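Long-range contact in cytochrome P450 CYP260B1 (Sorangium cellulosum, PDB 5HIW), which belongs to the cytochrome P450 superfamily, a mostly helical fold that holds a haem group (protoporphyrin IX containing iron) in its interior: residues A[99-112]-A[346-359]. Numbering follows the deposited sequence.
Sequences YEEATVTPVARRVV and MEARVGVSLLLERF
R349 grips the carboxylate of E100 end-on with two nitrogens: NH2 meets OE1 at 2.8 Å and NH1 meets OE2 at 2.9 Å. In this salt bridge both N-H...O bonds are fairly straight. The oxygens lie close to the guanidinium plane, while the nitrogens come from the syn side, tilted out of the carboxylate plane, and the two flat groups are turned 38° apart. The glutamate chain is extended, with CG anti to the backbone N (chi1 168°), which carries its carboxylate across to the arginine. T105 spends its hydroxyl on its own helix: OG1 donates to E100 O at 2.8 Å, near a wider pi-type turn, while V350 CG1 packs against the same oxygen.

Beyond the ion pair the packing is apolar. Flexible M346 bends so that CE meets V104 CG2 tip to tip at 3.7 Å. V350 is a knob among E100, V104, T105 and A108, its branched methyls touching different walls. Longer L354 fills the next hole, among T105, A108, R109 and V112, sending CD1 onto A108 CB (3.5 Å) and CD2 to the R109 guanidinium. Small residues permit the close approach at A108 and G351. Farther on, V112 CG1 rests against R358 CB at 3.8 Å.

Segments 99-112 and 346-359 run broadly parallel, their axes crossing at -36°, and E347 lies near the haem. Helix 130-140 touches both, while helices 232-245 and 261-271 pack against helix 341-358.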
ATOM      1  N   TYR A  99     -10.914  -8.866 -13.691  1.00 19.72           N
ATOM      2  CA  TYR A  99     -11.357  -8.730 -12.265  1.00 19.26           C
ATOM      3  C   TYR A  99     -11.966  -7.416 -11.904  1.00 18.50           C
ATOM      4  O   TYR A  99     -12.827  -7.341 -11.001  1.00 16.95           O
ATOM      5  CB  TYR A  99     -10.279  -9.241 -11.314  1.00 21.66           C
ATOM      6  CG  TYR A  99     -10.173 -10.732 -11.558  1.00 21.50           C
ATOM      7  CD1 TYR A  99     -11.238 -11.590 -11.220  1.00 26.11           C
ATOM      8  CD2 TYR A  99      -9.049 -11.275 -12.147  1.00 23.12           C
ATOM      9  CE1 TYR A  99     -11.176 -12.939 -11.523  1.00 25.91           C
ATOM     10  CE2 TYR A  99      -8.989 -12.588 -12.484  1.00 24.09           C
ATOM     11  CZ  TYR A  99     -10.053 -13.435 -12.162  1.00 29.64           C
ATOM     12  OH  TYR A  99      -9.973 -14.786 -12.465  1.00 35.08           O
ATOM     13  N   GLU A 100     -11.666  -6.391 -12.696  1.00 16.17           N
ATOM     14  CA  GLU A 100     -12.521  -5.233 -12.657  1.00 15.92           C
ATOM     15  C   GLU A 100     -13.964  -5.571 -12.873  1.00 18.61           C
ATOM     16  O   GLU A 100     -14.877  -5.103 -12.113  1.00 19.42           O
ATOM     17  CB  GLU A 100     -12.035  -4.142 -13.649  1.00 16.75           C
ATOM     18  CG  GLU A 100     -13.037  -3.003 -13.882  1.00 17.00           C
ATOM     19  CD  GLU A 100     -12.425  -1.729 -14.526  1.00 18.01           C
ATOM     20  OE1 GLU A 100     -11.228  -1.671 -14.752  1.00 22.48           O
ATOM     21  OE2 GLU A 100     -13.135  -0.755 -14.760  1.00 20.50           O
ATOM     22  N   GLU A 101     -14.236  -6.347 -13.919  1.00 17.95           N
ATOM     23  CA  GLU A 101     -15.618  -6.597 -14.249  1.00 20.11           C
ATOM     24  C   GLU A 101     -16.216  -7.658 -13.324  1.00 19.36           C
ATOM     25  O   GLU A 101     -17.357  -7.561 -12.885  1.00 21.36           O
ATOM     26  CB  GLU A 101     -15.732  -7.046 -15.720  1.00 20.12           C
ATOM     27  CG  GLU A 101     -17.164  -7.300 -16.170  1.00 22.98           C
ATOM     28  CD  GLU A 101     -17.725  -8.689 -15.840  1.00 27.65           C
ATOM     29  OE1 GLU A 101     -16.969  -9.659 -15.578  1.00 26.77           O
ATOM     30  OE2 GLU A 101     -18.971  -8.789 -15.880  1.00 30.85           O
ATOM     31  N   ALA A 102     -15.459  -8.697 -13.080  1.00 21.72           N
ATOM     32  CA  ALA A 102     -16.009  -9.864 -12.333  1.00 23.98           C
ATOM     33  C   ALA A 102     -16.005  -9.656 -10.840  1.00 23.68           C
ATOM     34  O   ALA A 102     -16.856 -10.223 -10.147  1.00 22.10           O
ATOM     35  CB  ALA A 102     -15.188 -11.104 -12.672  1.00 20.83           C
ATOM     36  N   THR A 103     -15.089  -8.858 -10.294  1.00 19.52           N
ATOM     37  CA  THR A 103     -14.969  -8.781  -8.834  1.00 20.65           C
ATOM     38  C   THR A 103     -15.008  -7.416  -8.218  1.00 19.28           C
ATOM     39  O   THR A 103     -15.766  -7.182  -7.318  1.00 19.75           O
ATOM     40  CB  THR A 103     -13.664  -9.451  -8.360  1.00 24.63           C
ATOM     41  OG1 THR A 103     -13.729 -10.872  -8.587  1.00 27.13           O
ATOM     42  CG2 THR A 103     -13.426  -9.232  -6.922  1.00 23.81           C
ATOM     43  N   VAL A 104     -14.168  -6.499  -8.664  1.00 17.66           N
ATOM     44  CA  VAL A 104     -14.077  -5.203  -7.974  1.00 17.78           C
ATOM     45  C   VAL A 104     -15.325  -4.355  -8.168  1.00 18.18           C
ATOM     46  O   VAL A 104     -15.799  -3.789  -7.211  1.00 20.03           O
ATOM     47  CB  VAL A 104     -12.764  -4.510  -8.365  1.00 16.86           C
ATOM     48  CG1 VAL A 104     -12.642  -3.141  -7.681  1.00 18.67           C
ATOM     49  CG2 VAL A 104     -11.555  -5.387  -8.064  1.00 17.22           C
ATOM     50  N   THR A 105     -15.930  -4.290  -9.369  1.00 16.25           N
ATOM     51  CA  THR A 105     -17.122  -3.490  -9.582  1.00 19.11           C
ATOM     52  C   THR A 105     -18.299  -3.978  -8.728  1.00 19.98           C
ATOM     53  O   THR A 105     -18.955  -3.185  -8.046  1.00 20.91           O
ATOM     54  CB  THR A 105     -17.457  -3.342 -11.089  1.00 22.02           C
ATOM     55  OG1 THR A 105     -16.342  -2.732 -11.726  1.00 21.20           O
ATOM     56  CG2 THR A 105     -18.726  -2.468 -11.376  1.00 22.70           C
ATOM     57  N   PRO A 106     -18.566  -5.298  -8.746  1.00 20.74           N
ATOM     58  CA  PRO A 106     -19.635  -5.817  -7.908  1.00 22.62           C
ATOM     59  C   PRO A 106     -19.428  -5.510  -6.440  1.00 23.59           C
ATOM     60  O   PRO A 106     -20.380  -5.010  -5.784  1.00 23.49           O
ATOM     61  CB  PRO A 106     -19.600  -7.313  -8.158  1.00 22.92           C
ATOM     62  CG  PRO A 106     -19.085  -7.437  -9.484  1.00 23.74           C
ATOM     63  CD  PRO A 106     -18.103  -6.308  -9.679  1.00 22.00           C
ATOM     64  N   VAL A 107     -18.203  -5.673  -5.967  1.00 22.64           N
ATOM     65  CA  VAL A 107     -17.897  -5.361  -4.552  1.00 22.45           C
ATOM     66  C   VAL A 107     -18.096  -3.886  -4.268  1.00 23.76           C
ATOM     67  O   VAL A 107     -18.741  -3.500  -3.305  1.00 22.90           O
ATOM     68  CB  VAL A 107     -16.443  -5.673  -4.187  1.00 22.16           C
ATOM     69  CG1 VAL A 107     -16.058  -5.070  -2.869  1.00 24.33           C
ATOM     70  CG2 VAL A 107     -16.190  -7.149  -4.169  1.00 25.48           C
ATOM     71  N   ALA A 108     -17.508  -3.027  -5.123  1.00 20.63           N
ATOM     72  CA  ALA A 108     -17.661  -1.572  -4.977  1.00 23.86           C
ATOM     73  C   ALA A 108     -19.137  -1.184  -4.960  1.00 23.21           C
ATOM     74  O   ALA A 108     -19.566  -0.308  -4.180  1.00 23.12           O
ATOM     75  CB  ALA A 108     -16.909  -0.834  -6.120  1.00 23.65           C
ATOM     76  N   ARG A 109     -19.933  -1.785  -5.850  1.00 25.15           N
ATOM     77  CA  ARG A 109     -21.379  -1.491  -5.855  1.00 26.03           C
ATOM     78  C   ARG A 109     -22.045  -1.821  -4.532  1.00 25.31           C
ATOM     79  O   ARG A 109     -22.870  -1.060  -4.097  1.00 26.73           O
ATOM     80  CB  ARG A 109     -22.154  -2.243  -6.958  1.00 28.36           C
ATOM     81  CG  ARG A 109     -22.087  -1.463  -8.267  1.00 34.81           C
ATOM     82  CD  ARG A 109     -22.919  -2.058  -9.384  1.00 42.35           C
ATOM     83  NE  ARG A 109     -22.357  -1.599 -10.651  1.00 43.86           N
ATOM     84  CZ  ARG A 109     -22.396  -0.336 -11.066  1.00 48.95           C
ATOM     85  NH1 ARG A 109     -23.011   0.627 -10.381  1.00 47.59           N
ATOM     86  NH2 ARG A 109     -21.840  -0.028 -12.206  1.00 51.09           N
ATOM     87  N   ARG A 110     -21.678  -2.943  -3.932  1.00 25.15           N
ATOM     88  CA  ARG A 110     -22.264  -3.398  -2.671  0.50 26.94           C
ATOM     89  C   ARG A 110     -21.848  -2.406  -1.553  1.00 30.74           C
ATOM     90  O   ARG A 110     -22.645  -1.992  -0.699  1.00 27.48           O
ATOM     91  CB  ARG A 110     -21.770  -4.826  -2.398  0.50 29.90           C
ATOM     92  CG  ARG A 110     -22.299  -5.547  -1.147  0.50 30.46           C
ATOM     93  CD  ARG A 110     -21.739  -6.983  -1.002  0.50 33.91           C
ATOM     94  NE  ARG A 110     -21.315  -7.601  -2.280  0.50 34.42           N
ATOM     95  CZ  ARG A 110     -20.076  -8.046  -2.536  0.50 34.31           C
ATOM     96  NH1 ARG A 110     -19.130  -7.990  -1.600  0.50 33.98           N
ATOM     97  NH2 ARG A 110     -19.779  -8.554  -3.729  0.50 31.83           N
ATOM     98  N   VAL A 111     -20.579  -2.046  -1.559  1.00 23.90           N
ATOM     99  CA  VAL A 111     -20.017  -1.161  -0.535  1.00 23.67           C
ATOM    100  C   VAL A 111     -20.718   0.197  -0.585  1.00 23.11           C
ATOM    101  O   VAL A 111     -21.143   0.757   0.451  1.00 29.01           O
ATOM    102  CB  VAL A 111     -18.466  -1.062  -0.687  1.00 21.89           C
ATOM    103  CG1 VAL A 111     -17.923   0.076   0.162  1.00 24.27           C
ATOM    104  CG2 VAL A 111     -17.787  -2.328  -0.288  1.00 24.31           C
ATOM    105  N   VAL A 112     -20.900   0.741  -1.787  1.00 23.70           N
ATOM    106  CA  VAL A 112     -21.469   2.039  -1.973  1.00 27.74           C
ATOM    107  C   VAL A 112     -22.983   2.012  -1.641  1.00 32.18           C
ATOM    108  O   VAL A 112     -23.501   2.931  -0.986  1.00 30.26           O
ATOM    109  CB  VAL A 112     -21.264   2.506  -3.414  1.00 26.71           C
ATOM    110  CG1 VAL A 112     -22.162   3.679  -3.745  1.00 31.51           C
ATOM    111  CG2 VAL A 112     -19.802   2.880  -3.644  1.00 25.41           C
ATOM    112  N   MET A 346      -6.467   0.192 -10.104  1.00 13.91           N
ATOM    113  CA  MET A 346      -7.732  -0.126 -10.587  1.00 15.22           C
ATOM    114  C   MET A 346      -8.834  -0.080  -9.497  1.00 15.52           C
ATOM    115  O   MET A 346      -9.946   0.394  -9.695  1.00 14.22           O
ATOM    116  CB  MET A 346      -7.716  -1.462 -11.302  1.00 14.78           C
ATOM    117  CG  MET A 346      -9.062  -1.934 -11.780  1.00 17.31           C
ATOM    118  SD  MET A 346     -10.022  -2.980 -10.616  1.00 17.24           S
ATOM    119  CE  MET A 346      -9.121  -4.464 -10.734  1.00 16.32           C
ATOM    120  N   GLU A 347      -8.494  -0.642  -8.348  1.00 16.83           N
ATOM    121  CA  GLU A 347      -9.467  -0.651  -7.245  1.00 14.62           C
ATOM    122  C   GLU A 347      -9.773   0.774  -6.793  1.00 15.46           C
ATOM    123  O   GLU A 347     -10.923   1.131  -6.565  1.00 15.80           O
ATOM    124  CB  GLU A 347      -8.884  -1.489  -6.122  1.00 17.98           C
ATOM    125  CG  GLU A 347      -9.903  -1.813  -5.020  1.00 20.73           C
ATOM    126  CD  GLU A 347      -9.409  -2.838  -4.023  1.00 19.55           C
ATOM    127  OE1 GLU A 347      -8.484  -3.659  -4.272  1.00 20.81           O
ATOM    128  OE2 GLU A 347     -10.086  -2.815  -2.970  1.00 22.99           O
ATOM    129  N   ALA A 348      -8.778   1.605  -6.689  1.00 14.60           N
ATOM    130  CA  ALA A 348      -8.994   3.012  -6.402  1.00 14.76           C
ATOM    131  C   ALA A 348      -9.882   3.666  -7.435  1.00 17.48           C
ATOM    132  O   ALA A 348     -10.830   4.384  -7.110  1.00 17.19           O
ATOM    133  CB  ALA A 348      -7.683   3.721  -6.239  1.00 16.38           C
ATOM    134  N   ARG A 349      -9.602   3.497  -8.718  1.00 16.03           N
ATOM    135  CA  ARG A 349     -10.446   4.075  -9.738  1.00 16.40           C
ATOM    136  C   ARG A 349     -11.901   3.603  -9.716  1.00 16.76           C
ATOM    137  O   ARG A 349     -12.858   4.421  -9.773  1.00 18.12           O
ATOM    138  CB  ARG A 349      -9.817   3.799 -11.121  1.00 17.30           C
ATOM    139  CG  ARG A 349     -10.720   4.202 -12.253  1.00 23.93           C
ATOM    140  CD  ARG A 349     -10.139   3.942 -13.636  1.00 21.70           C
ATOM    141  NE  ARG A 349      -9.487   2.647 -13.826  1.00 23.01           N
ATOM    142  CZ  ARG A 349     -10.091   1.513 -14.157  1.00 19.47           C
ATOM    143  NH1 ARG A 349     -11.377   1.483 -14.313  1.00 22.37           N
ATOM    144  NH2 ARG A 349      -9.367   0.421 -14.324  1.00 20.61           N
ATOM    145  N   VAL A 350     -12.092   2.301  -9.648  1.00 14.69           N
ATOM    146  CA  VAL A 350     -13.409   1.712  -9.640  1.00 17.05           C
ATOM    147  C   VAL A 350     -14.245   2.103  -8.432  1.00 17.57           C
ATOM    148  O   VAL A 350     -15.391   2.564  -8.567  1.00 19.50           O
ATOM    149  CB  VAL A 350     -13.334   0.229  -9.738  1.00 19.33           C
ATOM    150  CG1 VAL A 350     -14.716  -0.398  -9.553  1.00 18.80           C
ATOM    151  CG2 VAL A 350     -12.742  -0.169 -11.070  1.00 22.34           C
ATOM    152  N   GLY A 351     -13.679   1.918  -7.253  1.00 18.04           N
ATOM    153  CA  GLY A 351     -14.337   2.299  -6.035  1.00 21.26           C
ATOM    154  C   GLY A 351     -14.734   3.750  -5.977  1.00 18.70           C
ATOM    155  O   GLY A 351     -15.855   4.103  -5.554  1.00 18.30           O
ATOM    156  N   VAL A 352     -13.751   4.613  -6.225  1.00 21.39           N
ATOM    157  CA  VAL A 352     -13.979   6.021  -6.058  1.00 20.46           C
ATOM    158  C   VAL A 352     -14.902   6.588  -7.101  1.00 21.34           C
ATOM    159  O   VAL A 352     -15.762   7.432  -6.773  1.00 23.44           O
ATOM    160  CB  VAL A 352     -12.642   6.780  -5.877  1.00 20.61           C
ATOM    161  CG1 VAL A 352     -12.865   8.256  -5.990  1.00 23.36           C
ATOM    162  CG2 VAL A 352     -12.051   6.455  -4.538  1.00 21.38           C
ATOM    163  N   SER A 353     -14.808   6.118  -8.340  1.00 23.62           N
ATOM    164  CA  SER A 353     -15.762   6.518  -9.376  1.00 24.97           C
ATOM    165  C   SER A 353     -17.242   6.185  -9.022  1.00 24.59           C
ATOM    166  O   SER A 353     -18.126   7.016  -9.173  1.00 23.33           O
ATOM    167  CB  SER A 353     -15.380   5.988 -10.762  1.00 25.42           C
ATOM    168  OG  SER A 353     -15.262   4.585 -10.831  1.00 29.72           O
ATOM    169  N   LEU A 354     -17.451   5.038  -8.447  1.00 22.24           N
ATOM    170  CA  LEU A 354     -18.783   4.635  -8.043  1.00 25.78           C
ATOM    171  C   LEU A 354     -19.310   5.424  -6.895  1.00 27.92           C
ATOM    172  O   LEU A 354     -20.525   5.741  -6.858  1.00 30.46           O
ATOM    173  CB  LEU A 354     -18.815   3.153  -7.772  1.00 25.25           C
ATOM    174  CG  LEU A 354     -18.728   2.322  -9.039  1.00 29.10           C
ATOM    175  CD1 LEU A 354     -18.586   0.863  -8.700  1.00 31.90           C
ATOM    176  CD2 LEU A 354     -19.890   2.543  -9.972  1.00 33.85           C
ATOM    177  N   LEU A 355     -18.441   5.742  -5.950  1.00 25.19           N
ATOM    178  CA  LEU A 355     -18.812   6.548  -4.759  1.00 27.56           C
ATOM    179  C   LEU A 355     -19.183   7.945  -5.206  1.00 31.28           C
ATOM    180  O   LEU A 355     -20.225   8.513  -4.786  1.00 29.92           O
ATOM    181  CB  LEU A 355     -17.630   6.608  -3.803  1.00 26.33           C
ATOM    182  CG  LEU A 355     -17.823   7.375  -2.501  1.00 27.85           C
ATOM    183  CD1 LEU A 355     -18.818   6.660  -1.598  1.00 28.76           C
ATOM    184  CD2 LEU A 355     -16.496   7.573  -1.773  1.00 29.36           C
ATOM    185  N   LEU A 356     -18.352   8.509  -6.083  1.00 29.80           N
ATOM    186  CA  LEU A 356     -18.528   9.924  -6.564  1.00 33.02           C
ATOM    187  C   LEU A 356     -19.810  10.034  -7.348  1.00 35.86           C
ATOM    188  O   LEU A 356     -20.590  10.966  -7.128  1.00 34.54           O
ATOM    189  CB  LEU A 356     -17.336  10.448  -7.423  1.00 28.39           C
ATOM    190  CG  LEU A 356     -16.025  10.672  -6.688  1.00 31.20           C
ATOM    191  CD1 LEU A 356     -15.006  11.153  -7.709  1.00 29.94           C
ATOM    192  CD2 LEU A 356     -16.093  11.643  -5.515  1.00 32.61           C
ATOM    193  N   GLU A 357     -20.088   9.054  -8.197  1.00 32.69           N
ATOM    194  CA  GLU A 357     -21.241   9.213  -9.061  1.00 38.54           C
ATOM    195  C   GLU A 357     -22.528   9.023  -8.255  1.00 42.59           C
ATOM    196  O   GLU A 357     -23.563   9.547  -8.623  1.00 43.62           O
ATOM    197  CB  GLU A 357     -21.201   8.277 -10.257  1.00 42.47           C
ATOM    198  CG  GLU A 357     -21.991   7.009 -10.072  1.00 47.58           C
ATOM    199  CD  GLU A 357     -22.291   6.304 -11.375  1.00 55.37           C
ATOM    200  OE1 GLU A 357     -21.949   5.098 -11.480  1.00 50.84           O
ATOM    201  OE2 GLU A 357     -22.862   6.973 -12.272  1.00 58.76           O
ATOM    202  N   ARG A 358     -22.458   8.242  -7.187  1.00 35.03           N
ATOM    203  CA  ARG A 358     -23.623   7.972  -6.353  1.00 37.35           C
ATOM    204  C   ARG A 358     -23.938   9.106  -5.368  1.00 36.26           C
ATOM    205  O   ARG A 358     -25.081   9.274  -4.984  1.00 38.11           O
ATOM    206  CB  ARG A 358     -23.428   6.689  -5.592  1.00 35.36           C
ATOM    207  CG  ARG A 358     -24.698   6.206  -4.879  1.00 41.91           C
ATOM    208  CD  ARG A 358     -25.711   5.717  -5.912  1.00 48.08           C
ATOM    209  NE  ARG A 358     -27.007   5.387  -5.327  1.00 57.04           N
ATOM    210  CZ  ARG A 358     -27.886   6.277  -4.842  1.00 61.90           C
ATOM    211  NH1 ARG A 358     -27.642   7.593  -4.849  1.00 58.75           N
ATOM    212  NH2 ARG A 358     -29.037   5.840  -4.324  1.00 66.19           N
ATOM    213  N   PHE A 359     -22.935   9.856  -4.945  1.00 32.96           N
ATOM    214  CA  PHE A 359     -23.116  10.896  -3.955  1.00 33.87           C
ATOM    215  C   PHE A 359     -22.653  12.212  -4.539  1.00 35.44           C
ATOM    216  O   PHE A 359     -21.583  12.725  -4.213  1.00 38.47           O
ATOM    217  CB  PHE A 359     -22.382  10.520  -2.673  1.00 32.94           C
ATOM    218  CG  PHE A 359     -22.957   9.297  -2.020  1.00 35.35           C
ATOM    219  CD1 PHE A 359     -24.196   9.364  -1.396  1.00 34.61           C
ATOM    220  CD2 PHE A 359     -22.286   8.085  -2.036  1.00 33.06           C
ATOM    221  CE1 PHE A 359     -24.748   8.257  -0.814  1.00 35.41           C
ATOM    222  CE2 PHE A 359     -22.858   6.971  -1.484  1.00 36.31           C
ATOM    223  CZ  PHE A 359     -24.094   7.058  -0.861  1.00 35.92           C
TER